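Local coordinates for protein 2-C-methyl-D-erythritol 4-phosphate cytidylyltransferase (Anaerococcus prevotii, PDB 4KT7) that probably catalyses the transfer of a cytidylyl group from CTP to 2-C-methyl-D-erythritol 4-phosphate, a step of isoprenoid biosynthesis by the DXP pathway, at residues R113-E118 with N228-R233. Residues are numbered along the deposited sequence; the frame is centred on the assembly and turned at random.
Sequences RPFASE and NAYLQR
Ser117 OG is gripped twice, by Leu120 N as the N-cap bond of helix 118-127 and by Glu212 OE2, and so pins the loop whose Phe115 meets Tyr230 and Leu231. In this GT-A-type nucleotidyltransferase fold, the loop follows strand 105-110 of the central sheet, and the contact joins it to the end of the C-terminal helix 221-231. A type I turn runs from Arg113 to Ala116, and the CA-CB bond of Phe115 points toward the helix; CG then sits anti to the carbonyl carbon (chi1 -56°), beside the backbone N. Tyr230 meets the ring in an edge-to-face stack, centroids 5.0 Å apart and planes at 58°. The leading atom is Tyr230 CE2, over the middle of the phenyl face and 3.8 Å from Phe115 CG, while Tyr230 CD2 lies 3.9 Å from Phe115 CE2. Pro114 CG covers the opposite face, 3.7 Å above the ring plane, so the phenyl is sandwiched. Leu231 adds one methyl, CD2, 3.8 Å from Phe115 CE1. With an alanine here in place of Phe115, a gap would probably open between Pro114 and Tyr230, leaving the tyrosine edge and the Leu231 methyl without the surface they rest on. Val34 also touches Phe115, Leu231 and Asn228, and the helix packs against the second subunit through Ala229 on Ile225 of that chain. At the helix end, Gln232 N donates to Asn228 O at 3.0 Å.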
loop_
_atom_site.group_PDB
_atom_site.type_symbol
_atom_site.label_atom_id
_atom_site.label_comp_id
_atom_site.label_asym_id
_atom_site.label_seq_id
_atom_site.Cartn_x
_atom_site.Cartn_y
_atom_site.Cartn_z
ATOM N N ARG A 113 -1.750 -6.378 14.326
ATOM C CA ARG A 113 -1.526 -4.946 14.104
ATOM C C ARG A 113 -1.199 -4.298 15.444
ATOM O O ARG A 113 -2.052 -3.670 16.071
ATOM C CB ARG A 113 -2.741 -4.264 13.451
ATOM C CG ARG A 113 -3.024 -4.670 11.990
ATOM C CD ARG A 113 -4.149 -3.852 11.378
ATOM N NE ARG A 113 -4.483 -4.269 10.008
ATOM C CZ ARG A 113 -3.976 -3.714 8.907
ATOM N NH1 ARG A 113 -3.111 -2.711 9.008
ATOM N NH2 ARG A 113 -4.331 -4.163 7.706
ATOM N N PRO A 114 0.044 -4.470 15.906
ATOM C CA PRO A 114 0.429 -4.105 17.275
ATOM C C PRO A 114 0.596 -2.607 17.505
ATOM O O PRO A 114 0.680 -2.177 18.661
ATOM C CB PRO A 114 1.790 -4.799 17.439
ATOM C CG PRO A 114 2.347 -4.806 16.041
ATOM C CD PRO A 114 1.159 -5.078 15.159
ATOM N N PHE A 115 0.658 -1.819 16.434
ATOM C CA PHE A 115 1.055 -0.423 16.585
ATOM C C PHE A 115 -0.096 0.590 16.578
ATOM O O PHE A 115 0.146 1.785 16.764
ATOM C CB PHE A 115 2.118 -0.048 15.545
ATOM C CG PHE A 115 3.340 -0.932 15.577
ATOM C CD1 PHE A 115 3.943 -1.266 16.781
ATOM C CD2 PHE A 115 3.869 -1.449 14.403
ATOM C CE1 PHE A 115 5.073 -2.083 16.811
ATOM C CE2 PHE A 115 4.991 -2.277 14.427
ATOM C CZ PHE A 115 5.592 -2.586 15.634
ATOM N N ALA A 116 -1.333 0.136 16.385
ATOM C CA ALA A 116 -2.483 1.051 16.479
ATOM C C ALA A 116 -2.457 1.738 17.844
ATOM O O ALA A 116 -2.355 1.078 18.871
ATOM C CB ALA A 116 -3.812 0.301 16.258
ATOM N N SER A 117 -2.487 3.068 17.858
ATOM C CA SER A 117 -2.368 3.792 19.118
ATOM C C SER A 117 -3.684 3.683 19.846
ATOM O O SER A 117 -4.709 3.362 19.246
ATOM C CB SER A 117 -2.080 5.272 18.867
ATOM O OG SER A 117 -3.189 5.857 18.181
ATOM N N GLU A 118 -3.652 3.948 21.142
ATOM C CA GLU A 118 -4.869 4.021 21.943
ATOM C C GLU A 118 -5.835 5.082 21.395
ATOM O O GLU A 118 -7.051 4.881 21.370
ATOM C CB GLU A 118 -4.474 4.331 23.382
ATOM C CG GLU A 118 -5.589 4.282 24.392
ATOM C CD GLU A 118 -5.095 4.659 25.775
ATOM O OE1 GLU A 118 -3.956 4.255 26.118
ATOM O OE2 GLU A 118 -5.830 5.364 26.507
ATOM N N ASN A 228 10.724 -3.901 13.131
ATOM C CA ASN A 228 11.908 -3.617 13.942
ATOM C C ASN A 228 12.624 -2.307 13.576
ATOM O O ASN A 228 13.102 -1.593 14.461
ATOM C CB ASN A 228 12.885 -4.798 13.916
ATOM C CG ASN A 228 12.444 -5.941 14.811
ATOM O OD1 ASN A 228 11.808 -5.729 15.850
ATOM N ND2 ASN A 228 12.786 -7.162 14.418
ATOM N N ALA A 229 12.693 -1.992 12.282
ATOM C CA ALA A 229 13.326 -0.745 11.833
ATOM C C ALA A 229 12.501 0.477 12.243
ATOM O O ALA A 229 13.059 1.532 12.538
ATOM C CB ALA A 229 13.570 -0.760 10.322
ATOM N N TYR A 230 11.175 0.324 12.266
ATOM C CA TYR A 230 10.280 1.365 12.774
ATOM C C TYR A 230 10.509 1.611 14.267
ATOM O O TYR A 230 10.571 2.755 14.711
ATOM C CB TYR A 230 8.815 0.987 12.513
ATOM C CG TYR A 230 7.801 1.709 13.382
ATOM C CD1 TYR A 230 7.540 3.063 13.206
ATOM C CD2 TYR A 230 7.078 1.027 14.352
ATOM C CE1 TYR A 230 6.595 3.723 13.986
ATOM C CE2 TYR A 230 6.131 1.677 15.133
ATOM C CZ TYR A 230 5.895 3.027 14.948
ATOM O OH TYR A 230 4.962 3.687 15.721
ATOM N N LEU A 231 10.634 0.532 15.034
ATOM C CA LEU A 231 10.850 0.628 16.477
ATOM C C LEU A 231 12.218 1.212 16.842
ATOM O O LEU A 231 12.368 1.873 17.872
ATOM C CB LEU A 231 10.678 -0.742 17.124
ATOM C CG LEU A 231 9.253 -1.290 17.103
ATOM C CD1 LEU A 231 9.200 -2.581 17.857
ATOM C CD2 LEU A 231 8.271 -0.292 17.711
ATOM N N GLN A 232 13.212 0.972 15.996
ATOM C CA GLN A 232 14.552 1.492 16.252
ATOM C C GLN A 232 14.727 2.886 15.631
ATOM O O GLN A 232 15.833 3.280 15.264
ATOM C CB GLN A 232 15.618 0.512 15.742
ATOM C CG GLN A 232 16.993 0.639 16.424
ATOM C CD GLN A 232 17.326 -0.532 17.343
ATOM O OE1 GLN A 232 16.440 -1.258 17.798
ATOM N NE2 GLN A 232 18.616 -0.717 17.617
ATOM N N ARG A 233 13.634 3.591 15.419
ATOM C CA ARG A 233 13.717 4.847 14.694
ATOM C C ARG A 233 13.547 6.023 15.636
ATOM O O ARG A 233 13.561 5.848 16.842
ATOM C CB ARG A 233 12.731 4.883 13.503
ATOM C CG ARG A 233 11.559 5.860 13.601
ATOM C CD ARG A 233 10.269 5.166 14.011
ATOM N NE ARG A 233 9.188 6.074 14.377
ATOM C CZ ARG A 233 8.427 5.943 15.459
ATOM N NH1 ARG A 233 7.461 6.810 15.710
ATOM N NH2 ARG A 233 8.617 4.938 16.281
#